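PDB 6GL2: endoglucanase, family GH5 from Zobellia galactanivorans, which hydrolyses hemicelluloses such as mixed-linked glucan and probably cleaves internal beta-1,4-glucosidic bonds in related polysaccharides. Local coordinates for residues I196-Y201 with N211-P216; F147-E152 with V179-I184; N221-V226 with A270-E275; T205-L210 with L256-D261; E122-L127 with V173-Q178. One frame throughout, in Å; residues are numbered along the deposited sequence.

Contact 1 (I196-Y201 with N211-P216); sequences IMVSTY and NDYLVP
Tyr213 reaches across to Val198 with its phenol and makes the one hydrogen bond of this contact, OH donating to Val198 O at 2.8 Å. The hydroxyl arrives above the carbonyl plane, about 35° out of it, rather than on a lone pair. That oxygen is also used by the backbone of Ser225 in the next strand, so the tyrosine adds a second partner to a sheet carbonyl. Tyr213 CG lies opposite the backbone N (chi1 176°), which carries the ring inward from the chain that leaves helix 207-212. The setting is the beta-alpha-beta unit of a TIM barrel: strand 196-199, helix 207-212, strand 222-227. At the ring edge, in its plane, sits Ser199 O, 3.5 Å from Tyr213 CE1. The rest is apolar. Thr200 CG2 touches Tyr213 CD1 at 3.7 Å, the two side chains running at roughly right angles, while Val198 CG1 lies 4.0 Å from Tyr213 CE1 and, more loosely, 4.3 Å from Pro216 CD. A phenylalanine here would probably still pack against Val198 and Thr200 but would leave Val198 O without its side-chain donor. Elsewhere round the ring, Phe263 meets Tyr213 edge-to-face.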
# COMPACT_ATOMS: atom_id res chain seq x y z
N ILE A 196 11.71 -2.28 1.07
CA ILE A 196 10.57 -3.04 1.59
C ILE A 196 9.72 -2.13 2.43
O ILE A 196 10.25 -1.47 3.35
CB ILE A 196 11.03 -4.27 2.37
CG1 ILE A 196 11.88 -5.20 1.58
CG2 ILE A 196 9.76 -4.98 2.87
CD1 ILE A 196 12.46 -6.32 2.39
N MET A 197 8.44 -1.98 2.17
CA MET A 197 7.50 -1.28 2.95
C MET A 197 6.86 -2.17 3.98
O MET A 197 6.25 -3.22 3.64
CB MET A 197 6.43 -0.67 2.00
CG MET A 197 6.88 0.56 1.25
SD MET A 197 5.73 0.99 -0.11
CE MET A 197 4.20 1.08 0.80
N VAL A 198 7.01 -1.79 5.23
CA VAL A 198 6.54 -2.53 6.38
C VAL A 198 5.52 -1.73 7.13
O VAL A 198 5.84 -0.67 7.65
CB VAL A 198 7.73 -2.97 7.27
CG1 VAL A 198 7.34 -3.60 8.60
CG2 VAL A 198 8.72 -3.88 6.53
N SER A 199 4.33 -2.26 7.26
CA SER A 199 3.20 -1.58 7.88
C SER A 199 3.15 -1.75 9.39
O SER A 199 3.62 -2.69 9.98
CB SER A 199 1.87 -2.13 7.35
OG SER A 199 1.73 -3.48 7.74
N THR A 200 2.50 -0.76 10.02
CA THR A 200 2.00 -0.93 11.38
C THR A 200 0.83 -1.90 11.33
O THR A 200 0.32 -2.33 10.30
CB THR A 200 1.51 0.42 11.89
OG1 THR A 200 0.60 0.95 10.92
CG2 THR A 200 2.65 1.44 12.10
N TYR A 201 0.39 -2.31 12.53
CA TYR A 201 -0.83 -3.09 12.66
C TYR A 201 -1.94 -2.33 11.90
O TYR A 201 -2.18 -1.18 12.15
CB TYR A 201 -1.16 -3.26 14.15
CG TYR A 201 -2.43 -4.06 14.38
CD1 TYR A 201 -3.68 -3.50 14.25
CD2 TYR A 201 -2.39 -5.39 14.74
CE1 TYR A 201 -4.85 -4.22 14.44
CE2 TYR A 201 -3.56 -6.12 14.92
CZ TYR A 201 -4.78 -5.56 14.79
OH TYR A 201 -5.91 -6.32 14.95
N ASN A 211 3.63 3.18 18.41
CA ASN A 211 4.60 3.00 19.47
C ASN A 211 5.18 1.57 19.47
O ASN A 211 6.37 1.37 19.75
CB ASN A 211 3.96 3.42 20.83
CG ASN A 211 3.70 4.97 20.94
OD1 ASN A 211 4.44 5.80 20.36
ND2 ASN A 211 2.65 5.38 21.71
N ASP A 212 4.35 0.57 19.05
CA ASP A 212 4.76 -0.82 19.07
C ASP A 212 5.40 -1.31 17.78
O ASP A 212 5.86 -2.45 17.74
CB ASP A 212 3.59 -1.69 19.46
CG ASP A 212 3.27 -1.60 20.97
OD1 ASP A 212 3.99 -0.89 21.71
OD2 ASP A 212 2.28 -2.22 21.36
N TYR A 213 5.51 -0.48 16.77
CA TYR A 213 6.06 -0.87 15.50
C TYR A 213 7.53 -1.22 15.60
O TYR A 213 8.31 -0.43 16.17
CB TYR A 213 5.90 0.33 14.61
CG TYR A 213 6.49 0.21 13.23
CD1 TYR A 213 5.82 -0.51 12.28
CD2 TYR A 213 7.67 0.84 12.87
CE1 TYR A 213 6.31 -0.61 10.97
CE2 TYR A 213 8.18 0.73 11.58
CZ TYR A 213 7.45 -0.01 10.62
OH TYR A 213 7.98 -0.04 9.31
N LEU A 214 7.95 -2.31 15.00
CA LEU A 214 9.30 -2.74 14.94
C LEU A 214 9.75 -2.99 13.52
O LEU A 214 9.11 -3.75 12.78
CB LEU A 214 9.55 -4.05 15.74
CG LEU A 214 9.33 -3.89 17.24
CD1 LEU A 214 9.33 -5.29 17.87
CD2 LEU A 214 10.40 -2.99 17.86
N VAL A 215 10.88 -2.47 13.13
CA VAL A 215 11.47 -2.77 11.83
C VAL A 215 12.37 -4.01 11.98
O VAL A 215 13.33 -4.02 12.80
CB VAL A 215 12.36 -1.61 11.31
CG1 VAL A 215 13.07 -1.99 10.02
CG2 VAL A 215 11.50 -0.38 11.09
N PRO A 216 12.09 -5.12 11.29
CA PRO A 216 12.89 -6.31 11.40
C PRO A 216 14.36 -6.04 11.19
O PRO A 216 14.77 -5.42 10.21
CB PRO A 216 12.32 -7.22 10.29
CG PRO A 216 10.92 -6.78 10.16
CD PRO A 216 10.93 -5.30 10.35

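Contact 2 (F147-E152 with V179-I184)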
# COMPACT_ATOMS: atom_id res chain seq x y z
N PHE A 147 8.83 -4.13 -2.61
CA PHE A 147 7.91 -5.08 -1.98
C PHE A 147 7.26 -4.48 -0.75
O PHE A 147 7.91 -3.77 0.01
CB PHE A 147 8.65 -6.32 -1.50
CG PHE A 147 9.30 -7.16 -2.61
CD1 PHE A 147 8.79 -7.16 -3.92
CD2 PHE A 147 10.38 -7.97 -2.36
CE1 PHE A 147 9.44 -7.93 -4.90
CE2 PHE A 147 10.99 -8.75 -3.33
CZ PHE A 147 10.52 -8.70 -4.59
N GLU A 148 6.02 -4.72 -0.53
CA GLU A 148 5.25 -4.33 0.68
C GLU A 148 4.77 -5.58 1.33
O GLU A 148 4.01 -6.37 0.75
CB GLU A 148 4.13 -3.40 0.31
CG GLU A 148 3.12 -3.11 1.42
CD GLU A 148 1.97 -2.32 1.01
OE1 GLU A 148 2.07 -1.37 0.22
OE2 GLU A 148 0.83 -2.73 1.40
N THR A 149 5.27 -5.93 2.51
CA THR A 149 5.15 -7.31 3.02
C THR A 149 3.72 -7.71 3.37
O THR A 149 3.25 -8.79 3.06
CB THR A 149 6.04 -7.55 4.22
OG1 THR A 149 5.96 -6.41 5.08
CG2 THR A 149 7.51 -7.74 3.76
N LEU A 150 2.92 -6.75 3.93
CA LEU A 150 1.53 -7.01 4.30
C LEU A 150 0.71 -5.75 4.21
O LEU A 150 1.20 -4.73 4.69
CB LEU A 150 1.42 -7.50 5.77
CG LEU A 150 2.13 -8.77 6.17
CD1 LEU A 150 2.23 -8.90 7.67
CD2 LEU A 150 1.49 -9.94 5.54
N ASN A 151 -0.52 -5.77 3.86
CA ASN A 151 -1.30 -4.58 3.58
C ASN A 151 -1.76 -3.92 4.87
O ASN A 151 -1.25 -2.89 5.32
CB ASN A 151 -2.43 -4.99 2.65
CG ASN A 151 -3.44 -3.88 2.45
OD1 ASN A 151 -3.04 -2.72 2.32
ND2 ASN A 151 -4.70 -4.20 2.55
N GLU A 152 -2.78 -4.49 5.48
CA GLU A 152 -3.47 -3.99 6.71
C GLU A 152 -3.58 -5.15 7.68
O GLU A 152 -4.71 -5.55 8.01
CB GLU A 152 -4.76 -3.32 6.42
CG GLU A 152 -4.66 -2.07 5.57
CD GLU A 152 -5.88 -1.35 5.37
OE1 GLU A 152 -7.00 -1.95 5.58
OE2 GLU A 152 -5.84 -0.14 4.93
N VAL A 179 9.28 -12.48 9.64
CA VAL A 179 9.34 -13.65 8.75
C VAL A 179 9.48 -13.17 7.31
O VAL A 179 10.21 -13.75 6.50
CB VAL A 179 8.10 -14.53 8.88
CG1 VAL A 179 8.00 -15.50 7.72
CG2 VAL A 179 8.13 -15.25 10.21
N SER A 180 8.68 -12.18 6.90
CA SER A 180 8.56 -11.74 5.52
C SER A 180 9.80 -11.02 5.07
O SER A 180 10.36 -11.28 3.98
CB SER A 180 7.37 -10.88 5.36
OG SER A 180 6.15 -11.50 5.69
N VAL A 181 10.29 -10.07 5.84
CA VAL A 181 11.57 -9.43 5.51
C VAL A 181 12.69 -10.45 5.42
O VAL A 181 13.49 -10.43 4.50
CB VAL A 181 11.89 -8.27 6.48
CG1 VAL A 181 13.34 -7.75 6.35
CG2 VAL A 181 10.88 -7.15 6.34
N ASP A 182 12.79 -11.32 6.42
CA ASP A 182 13.85 -12.30 6.41
C ASP A 182 13.76 -13.16 5.14
O ASP A 182 14.80 -13.48 4.52
CB ASP A 182 13.79 -13.15 7.68
CG ASP A 182 14.24 -12.45 8.92
OD1 ASP A 182 14.87 -11.42 8.90
OD2 ASP A 182 14.02 -13.09 10.01
N ALA A 183 12.57 -13.60 4.77
CA ALA A 183 12.44 -14.41 3.60
C ALA A 183 12.93 -13.66 2.34
O ALA A 183 13.60 -14.21 1.46
CB ALA A 183 10.97 -14.86 3.38
N ILE A 184 12.50 -12.42 2.18
CA ILE A 184 12.91 -11.63 1.06
C ILE A 184 14.44 -11.52 1.02
O ILE A 184 15.07 -11.74 -0.00
CB ILE A 184 12.28 -10.22 1.08
CG1 ILE A 184 10.74 -10.36 0.87
CG2 ILE A 184 12.97 -9.32 0.05
CD1 ILE A 184 9.96 -9.11 1.27
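Phe147 and Ile184 meet where strand 145-148 of the TIM barrel is covered by helix 167-186, the helix that follows it in the chain. The tight part is a small apolar cluster. Ile184 CG2 comes up to the edge of the Phe147 ring, in its plane, with 3.8 Å to CD2, and Ile184 CD1 reaches the same CD2 at a like distance. The two side chains run past each other in opposite senses. Ile184 CD1 also presses on the methyl of Thr149, 3.8 Å from CG2, and that methyl reaches Ser180 CB at 3.5 Å. Thr149 can offer its methyl to the helix because CG2 lies opposite its carbonyl carbon; its hydroxyl bonds to His177 ND1. Ser180 OG, for its part, bonds back to Tyr176 O within the helix. An alanine in place of Ile184 would probably open a gap between the Phe147 ring edge and the Thr149 methyl, which the one side chain now fills.

Away from this cluster the fit slackens. The loop beyond Thr149 draws away from the helix, and Leu150 marks the looser end, its CD2 still 4.9 Å from Ser180 OG. On this looser side Val181 only grazes Thr149, CG2 to CG2 at 4.3 Å.

Contact 3 (N221-V226 with A270-E275)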
# COMPACT_ATOMS: atom_id res chain seq x y z
N ASN A 221 16.89 -0.61 4.74
CA ASN A 221 16.11 -0.45 3.50
C ASN A 221 14.64 -0.73 3.70
O ASN A 221 13.93 -0.89 2.67
CB ASN A 221 16.76 -1.27 2.40
CG ASN A 221 18.05 -0.61 1.92
OD1 ASN A 221 18.06 0.55 1.54
ND2 ASN A 221 19.11 -1.39 1.93
N VAL A 222 14.15 -0.62 4.90
CA VAL A 222 12.75 -0.67 5.21
C VAL A 222 12.17 0.67 5.31
O VAL A 222 12.75 1.61 5.95
CB VAL A 222 12.47 -1.47 6.48
CG1 VAL A 222 11.01 -1.20 6.96
CG2 VAL A 222 12.64 -2.98 6.15
N ILE A 223 11.08 0.95 4.60
CA ILE A 223 10.20 2.12 4.61
C ILE A 223 8.93 1.82 5.39
O ILE A 223 8.41 0.70 5.31
CB ILE A 223 9.85 2.51 3.14
CG1 ILE A 223 11.09 2.80 2.30
CG2 ILE A 223 8.79 3.56 3.02
CD1 ILE A 223 10.82 2.79 0.78
N VAL A 224 8.42 2.80 6.15
CA VAL A 224 7.20 2.59 6.89
C VAL A 224 6.02 2.79 5.95
O VAL A 224 5.95 3.66 5.12
CB VAL A 224 7.11 3.64 8.00
CG1 VAL A 224 5.78 3.56 8.75
CG2 VAL A 224 8.32 3.47 8.97
N SER A 225 5.05 1.89 6.07
CA SER A 225 3.73 1.96 5.40
C SER A 225 2.61 2.24 6.39
O SER A 225 2.43 1.46 7.35
CB SER A 225 3.43 0.60 4.68
OG SER A 225 2.15 0.67 4.13
N VAL A 226 1.85 3.29 6.18
CA VAL A 226 0.63 3.57 6.92
C VAL A 226 -0.41 3.99 5.92
O VAL A 226 -0.08 4.41 4.78
CB VAL A 226 0.78 4.64 8.03
CG1 VAL A 226 1.65 4.08 9.15
CG2 VAL A 226 1.32 5.93 7.46
N ALA A 270 11.60 6.76 6.49
CA ALA A 270 10.75 7.39 5.49
C ALA A 270 9.38 6.67 5.51
O ALA A 270 9.30 5.56 5.98
CB ALA A 270 11.41 7.23 4.10
N VAL A 271 8.38 7.41 5.08
CA VAL A 271 7.00 6.99 5.11
C VAL A 271 6.37 7.09 3.75
O VAL A 271 6.38 8.12 3.07
CB VAL A 271 6.19 7.82 6.12
CG1 VAL A 271 4.74 7.31 6.25
CG2 VAL A 271 6.88 7.74 7.53
N VAL A 272 5.64 5.98 3.41
CA VAL A 272 4.70 5.97 2.21
C VAL A 272 3.28 5.81 2.73
O VAL A 272 2.99 4.87 3.47
CB VAL A 272 5.11 4.85 1.28
CG1 VAL A 272 4.06 4.75 0.16
CG2 VAL A 272 6.43 5.08 0.64
N MET A 273 2.47 6.79 2.42
CA MET A 273 1.05 6.76 2.70
C MET A 273 0.39 5.98 1.58
O MET A 273 -0.03 6.51 0.59
CB MET A 273 0.44 8.16 2.75
CG MET A 273 -0.96 8.16 3.28
SD MET A 273 -1.13 7.84 5.02
CE MET A 273 -0.58 9.37 5.73
N GLY A 274 0.41 4.66 1.75
CA GLY A 274 0.16 3.75 0.62
C GLY A 274 -1.31 3.68 0.26
O GLY A 274 -1.62 3.27 -0.89
N GLU A 275 -2.20 4.20 1.09
CA GLU A 275 -3.56 4.47 0.74
C GLU A 275 -4.06 5.68 1.50
O GLU A 275 -3.75 5.86 2.70
CB GLU A 275 -4.56 3.33 1.12
CG GLU A 275 -4.21 2.01 0.46
CD GLU A 275 -5.14 0.89 0.88
OE1 GLU A 275 -6.20 1.11 1.48
OE2 GLU A 275 -4.78 -0.31 0.56
O HOH W 1 13.08 4.33 6.04
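Ile223 and Val272 face each other on one side of the sheet, their CG2 methyls 3.7 Å apart and the side chains slanting across one another. Ile223 CG2 also rests 3.6 Å from Ala270 O. Ser225 shares this side, and Met197 of the neighbouring strand packs on all three.

Val224, Val226, Val271 and Met273 point to the other side. Val226 is the busiest: its CG2, held between the backbone N and the carbonyl carbon, is flanked by Val271 CG1 at 3.9 Å and Met273 SD at 4.0 Å. Met273 brings its sulfur round by bending at both chi2 and chi3. Helix 246-266 covers this layer, Phe263 lying on Val224 and Val271, with Leu256 and Ile259 on Met273.

Between the two layers runs a parallel ladder. Val272 N gives the straightest bond, to Val224 O at 2.9 Å (176° at the hydrogen); Val224 N donates to Ala270 O. The Val226 N to Val272 O bond is weak at 3.3 Å, and Gly274 N closes the series on Val226 O. Where the ladder begins, a water links Val222 O to Ala270 N. The axes of 222-226 and 271-275 come within 4.8 Å and their directions differ by 36°.

These are the sixth and seventh strands of the (beta/alpha)8 barrel, and the seventh leads to Glu275, at the position where GH5 enzymes usually carry their nucleophile.

Contact 4 (T205-L210 with L256-D261)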
# COMPACT_ATOMS: atom_id res chain seq x y z
N THR A 205 -2.58 4.41 12.07
CA THR A 205 -1.82 5.56 12.63
C THR A 205 -2.18 5.72 14.11
O THR A 205 -1.77 6.76 14.68
CB THR A 205 -2.02 6.83 11.79
OG1 THR A 205 -3.38 7.20 11.86
CG2 THR A 205 -1.52 6.67 10.32
N ALA A 206 -2.97 4.84 14.69
CA ALA A 206 -3.29 4.86 16.14
C ALA A 206 -1.95 4.90 16.87
O ALA A 206 -0.94 4.28 16.53
CB ALA A 206 -4.19 3.70 16.48
N SER A 207 -1.91 5.64 18.02
CA SER A 207 -0.65 5.78 18.75
C SER A 207 -0.05 4.44 19.26
O SER A 207 1.14 4.32 19.27
CB SER A 207 -0.78 6.80 19.93
OG SER A 207 -1.26 8.02 19.41
N ASN A 208 -0.89 3.51 19.66
CA ASN A 208 -0.38 2.22 20.11
C ASN A 208 0.27 1.42 18.98
O ASN A 208 1.34 0.84 19.15
CB ASN A 208 -1.42 1.34 20.82
CG ASN A 208 -2.71 1.24 20.09
OD1 ASN A 208 -2.85 1.69 18.92
ND2 ASN A 208 -3.70 0.71 20.77
N ALA A 209 -0.29 1.58 17.77
CA ALA A 209 0.31 0.91 16.61
C ALA A 209 1.66 1.58 16.28
O ALA A 209 2.64 0.95 15.96
CB ALA A 209 -0.68 1.00 15.42
N LEU A 210 1.73 2.93 16.35
CA LEU A 210 2.95 3.69 16.14
C LEU A 210 4.07 3.33 17.14
O LEU A 210 5.24 3.15 16.82
CB LEU A 210 2.67 5.18 16.19
CG LEU A 210 2.56 5.83 14.84
CD1 LEU A 210 1.55 5.10 13.94
CD2 LEU A 210 2.22 7.31 15.03
N LEU A 256 -0.88 14.17 10.23
CA LEU A 256 0.32 14.02 9.45
C LEU A 256 1.59 14.29 10.29
O LEU A 256 2.66 13.70 10.12
CB LEU A 256 0.31 14.80 8.14
CG LEU A 256 -0.81 14.32 7.18
CD1 LEU A 256 -0.86 15.24 5.93
CD2 LEU A 256 -0.69 12.87 6.74
N ASP A 257 1.48 15.27 11.22
CA ASP A 257 2.61 15.64 12.12
C ASP A 257 2.92 14.54 13.16
O ASP A 257 4.04 14.30 13.47
CB ASP A 257 2.36 17.00 12.84
CG ASP A 257 2.36 18.15 11.92
OD1 ASP A 257 2.94 18.15 10.83
OD2 ASP A 257 1.96 19.26 12.41
N LYS A 258 1.88 13.81 13.60
CA LYS A 258 2.04 12.64 14.43
C LYS A 258 2.91 11.56 13.75
O LYS A 258 3.83 10.98 14.27
CB LYS A 258 0.68 12.08 14.84
CG LYS A 258 0.55 10.76 15.49
CD LYS A 258 -0.94 10.46 15.77
CE LYS A 258 -1.75 9.75 14.62
NZ LYS A 258 -3.21 9.23 14.72
N ILE A 259 2.55 11.31 12.48
CA ILE A 259 3.26 10.32 11.65
C ILE A 259 4.71 10.79 11.41
O ILE A 259 5.69 10.06 11.57
CB ILE A 259 2.51 10.16 10.32
CG1 ILE A 259 1.10 9.60 10.57
CG2 ILE A 259 3.36 9.41 9.28
CD1 ILE A 259 0.21 9.69 9.35
N ARG A 260 4.87 12.06 11.00
CA ARG A 260 6.20 12.63 10.81
C ARG A 260 7.06 12.57 12.08
O ARG A 260 8.20 12.13 12.11
CB ARG A 260 6.14 14.11 10.34
CG ARG A 260 7.45 14.86 10.35
CD ARG A 260 7.24 16.38 10.39
NE ARG A 260 6.56 16.89 11.63
CZ ARG A 260 6.03 18.10 11.74
NH1 ARG A 260 6.04 18.94 10.69
NH2 ARG A 260 5.43 18.48 12.87
N ASP A 261 6.44 13.04 13.16
CA ASP A 261 7.20 13.11 14.44
C ASP A 261 7.72 11.77 14.92
O ASP A 261 8.85 11.63 15.41
CB ASP A 261 6.40 13.84 15.50
CG ASP A 261 6.19 15.33 15.18
OD1 ASP A 261 6.85 15.89 14.30
OD2 ASP A 261 5.29 15.92 15.88
O HOH W 2 -2.86 9.43 18.07
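Thr205, just ahead of the N-cap residue Ala206 of helix 207-212, is where the first backbone comes nearest to helix 246-266, its CA 7.0 Å from that of Ile259. Two side chains of the longer helix receive it. Ile259 sends CD1 to the Thr205 methyl, 3.6 Å from CG2, an apolar touch on the buried side. Behind that tip Ile259 CG1 follows, 3.9 Å from the same Thr205 CG2, so the methyl rests on the outer end of the isoleucine. Lys258 works from the more open side: its CG passes aslant over Leu210 CD2, 3.9 Å away, and then a bend at chi3 (89°) turns the ammonium to Thr205, the two side chains running about at right angles. Lys258 NZ makes a weak hydrogen bond to Thr205 O at 2.9 Å.

The charge of Lys258 has a stronger partner in Glu255, one turn back on the same helix, which takes NZ in a salt bridge and also accepts from Thr205 OG1. One carboxylate thus orients both the lysine and the threonine. A water bridges Ser207 OG and, weakly, Lys258 NZ on the exposed side.

The arrangement is that of neighbouring helices in the outer ring of a TIM barrel, packed side to side over the sheet, with the lysine bridging their outer seam.

Contact 5 (E122-L127 with V173-Q178); sequences EVKDEL and VNQYHQ
Val123 sets its CG1 squarely over one face of the Tyr176 ring, 3.5 Å from the ring centroid and only 12° off the normal, a clear CH-pi contact. Its side chain stands at about a right angle to the tyrosine. Lys124 comes instead to the ring's edge, CG 3.7 Å from Tyr176 CD1, and Leu127 CD1 touches Tyr176 CB at 3.6 Å, near the root of the side chain. Val123 and Lys124, with Leu127 one turn on, therefore hold the tyrosine at face, edge and base.

Beyond its CG, Lys124 bends at chi3 and carries the ammonium to Gln175, where NZ donates to OE1 at 2.9 Å. The nitrogen is tilted 32° from the carbonyl plane. Both residues also touch a crystal neighbour, which may have some share in these conformations.

Farther out, Tyr176 OH bonds to Leu114 O, which fixes the far end of the ring. The next residue, His177, turns away from helix 117-137, and its NE2 bonds Ser199 OG. Asn174 bonds to the backbone at Asp212 and Leu214. The axes of 122-127 and 173-178 approach to 9.6 Å at 26°, a nearly parallel, side-by-side packing of consecutive outer helices of the barrel.

The chemistry is thus split: a buried ring packed by aliphatic side chains, its hydroxyl satisfied by a carbonyl, and at the partly exposed margin the lysine amine held by a neutral amide through one hydrogen bond.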
# COMPACT_ATOMS: atom_id res chain seq x y z
N GLU A 122 1.73 -21.42 12.29
CA GLU A 122 1.32 -21.81 10.94
C GLU A 122 1.40 -20.62 9.96
O GLU A 122 1.82 -20.77 8.82
CB GLU A 122 -0.10 -22.39 10.97
CG GLU A 122 -0.73 -22.86 9.69
N VAL A 123 1.02 -19.44 10.42
CA VAL A 123 1.07 -18.25 9.54
C VAL A 123 2.49 -18.00 9.16
O VAL A 123 2.80 -17.73 8.00
CB VAL A 123 0.44 -17.01 10.20
CG1 VAL A 123 0.82 -15.76 9.40
CG2 VAL A 123 -1.04 -17.20 10.42
N LYS A 124 3.42 -18.06 10.12
CA LYS A 124 4.82 -17.74 9.83
C LYS A 124 5.39 -18.76 8.90
O LYS A 124 6.19 -18.41 8.00
CB LYS A 124 5.60 -17.69 11.17
CG LYS A 124 5.21 -16.43 11.95
CD LYS A 124 5.56 -16.48 13.45
CE LYS A 124 7.04 -16.52 13.70
NZ LYS A 124 7.26 -16.63 15.19
N ASP A 125 4.97 -20.00 8.97
CA ASP A 125 5.46 -21.00 8.03
C ASP A 125 5.02 -20.67 6.55
O ASP A 125 5.79 -20.70 5.61
CB ASP A 125 4.98 -22.40 8.40
CG ASP A 125 5.58 -22.98 9.71
OD1 ASP A 125 6.61 -22.52 10.25
OD2 ASP A 125 4.83 -23.89 10.22
N GLU A 126 3.72 -20.40 6.41
CA GLU A 126 3.14 -20.08 5.10
C GLU A 126 3.72 -18.79 4.55
O GLU A 126 4.10 -18.76 3.37
CB GLU A 126 1.60 -20.01 5.18
CG GLU A 126 1.07 -19.79 3.77
CD GLU A 126 -0.43 -20.03 3.62
OE1 GLU A 126 -1.11 -20.30 4.62
OE2 GLU A 126 -0.84 -19.88 2.42
N LEU A 127 3.82 -17.77 5.37
CA LEU A 127 4.35 -16.48 4.90
C LEU A 127 5.75 -16.56 4.38
O LEU A 127 6.10 -15.98 3.41
CB LEU A 127 4.29 -15.41 5.99
CG LEU A 127 3.13 -14.50 6.11
CD1 LEU A 127 3.47 -13.51 7.24
CD2 LEU A 127 2.97 -13.74 4.77
N VAL A 173 1.72 -9.33 14.41
CA VAL A 173 2.03 -8.62 13.17
C VAL A 173 3.52 -8.34 13.06
O VAL A 173 4.10 -8.53 11.98
CB VAL A 173 1.19 -7.33 13.03
CG1 VAL A 173 1.75 -6.48 11.90
CG2 VAL A 173 -0.25 -7.79 12.80
N ASN A 174 4.23 -7.86 14.13
CA ASN A 174 5.63 -7.69 14.04
C ASN A 174 6.34 -9.02 13.67
O ASN A 174 7.34 -8.96 12.91
CB ASN A 174 6.19 -7.11 15.36
CG ASN A 174 6.01 -5.58 15.47
OD1 ASN A 174 6.11 -4.82 14.48
ND2 ASN A 174 5.78 -5.12 16.73
N GLN A 175 5.90 -10.11 14.25
CA GLN A 175 6.54 -11.37 13.89
C GLN A 175 6.35 -11.74 12.41
O GLN A 175 7.25 -12.34 11.81
CB GLN A 175 6.01 -12.50 14.74
CG GLN A 175 6.44 -12.39 16.21
CD GLN A 175 5.93 -13.49 17.02
OE1 GLN A 175 5.76 -14.60 16.60
NE2 GLN A 175 5.60 -13.17 18.28
N TYR A 176 5.16 -11.40 11.89
CA TYR A 176 4.91 -11.72 10.50
C TYR A 176 5.74 -10.85 9.56
O TYR A 176 6.27 -11.35 8.55
CB TYR A 176 3.46 -11.47 10.23
CG TYR A 176 2.50 -12.40 10.96
CD1 TYR A 176 2.98 -13.46 11.69
CD2 TYR A 176 1.17 -12.17 11.04
CE1 TYR A 176 2.10 -14.27 12.41
CE2 TYR A 176 0.26 -12.94 11.72
CZ TYR A 176 0.77 -14.00 12.47
OH TYR A 176 -0.14 -14.84 13.19
N HIS A 177 5.97 -9.61 9.92
CA HIS A 177 6.90 -8.78 9.17
C HIS A 177 8.30 -9.33 9.25
O HIS A 177 9.10 -9.25 8.29
CB HIS A 177 6.86 -7.33 9.60
CG HIS A 177 5.64 -6.59 9.08
ND1 HIS A 177 5.32 -6.55 7.71
CD2 HIS A 177 4.67 -5.88 9.73
CE1 HIS A 177 4.30 -5.75 7.56
NE2 HIS A 177 3.85 -5.36 8.78
N GLN A 178 8.68 -9.81 10.43
CA GLN A 178 10.03 -10.40 10.62
C GLN A 178 10.23 -11.58 9.68
O GLN A 178 11.27 -11.58 8.98
CB GLN A 178 10.23 -10.79 12.09
CG GLN A 178 11.60 -11.42 12.38
CD GLN A 178 12.74 -10.49 12.48
OE1 GLN A 178 13.84 -10.79 11.90
NE2 GLN A 178 12.56 -9.39 13.14

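Overall arrangement
All five contacts belong to one TIM barrel. Contacts 1, 2 and 3 follow its fourth to seventh strands: contacts 1 and 3 have centres about 9 Å apart and share strand-to-strand bonds such as Ile223 N to Ile196 O. His177 of contact 5 bonds Thr149 of contact 2 and Ser199 of contact 1. Contact 4 packs on contact 3 through Met273 and Ile259; contacts 4 and 5 have centres about 24 Å apart, nearest atoms about 7 Å, without touching. Glu152 OE2, bonded by His227, and Glu275 OE1, bonded by Tyr229 OH, lie 3.7 Å apart, consistent with a GH5 catalytic pair. The protein's magnesium site (Asp240, Thr242, Asp248), empty here, lies away from all five.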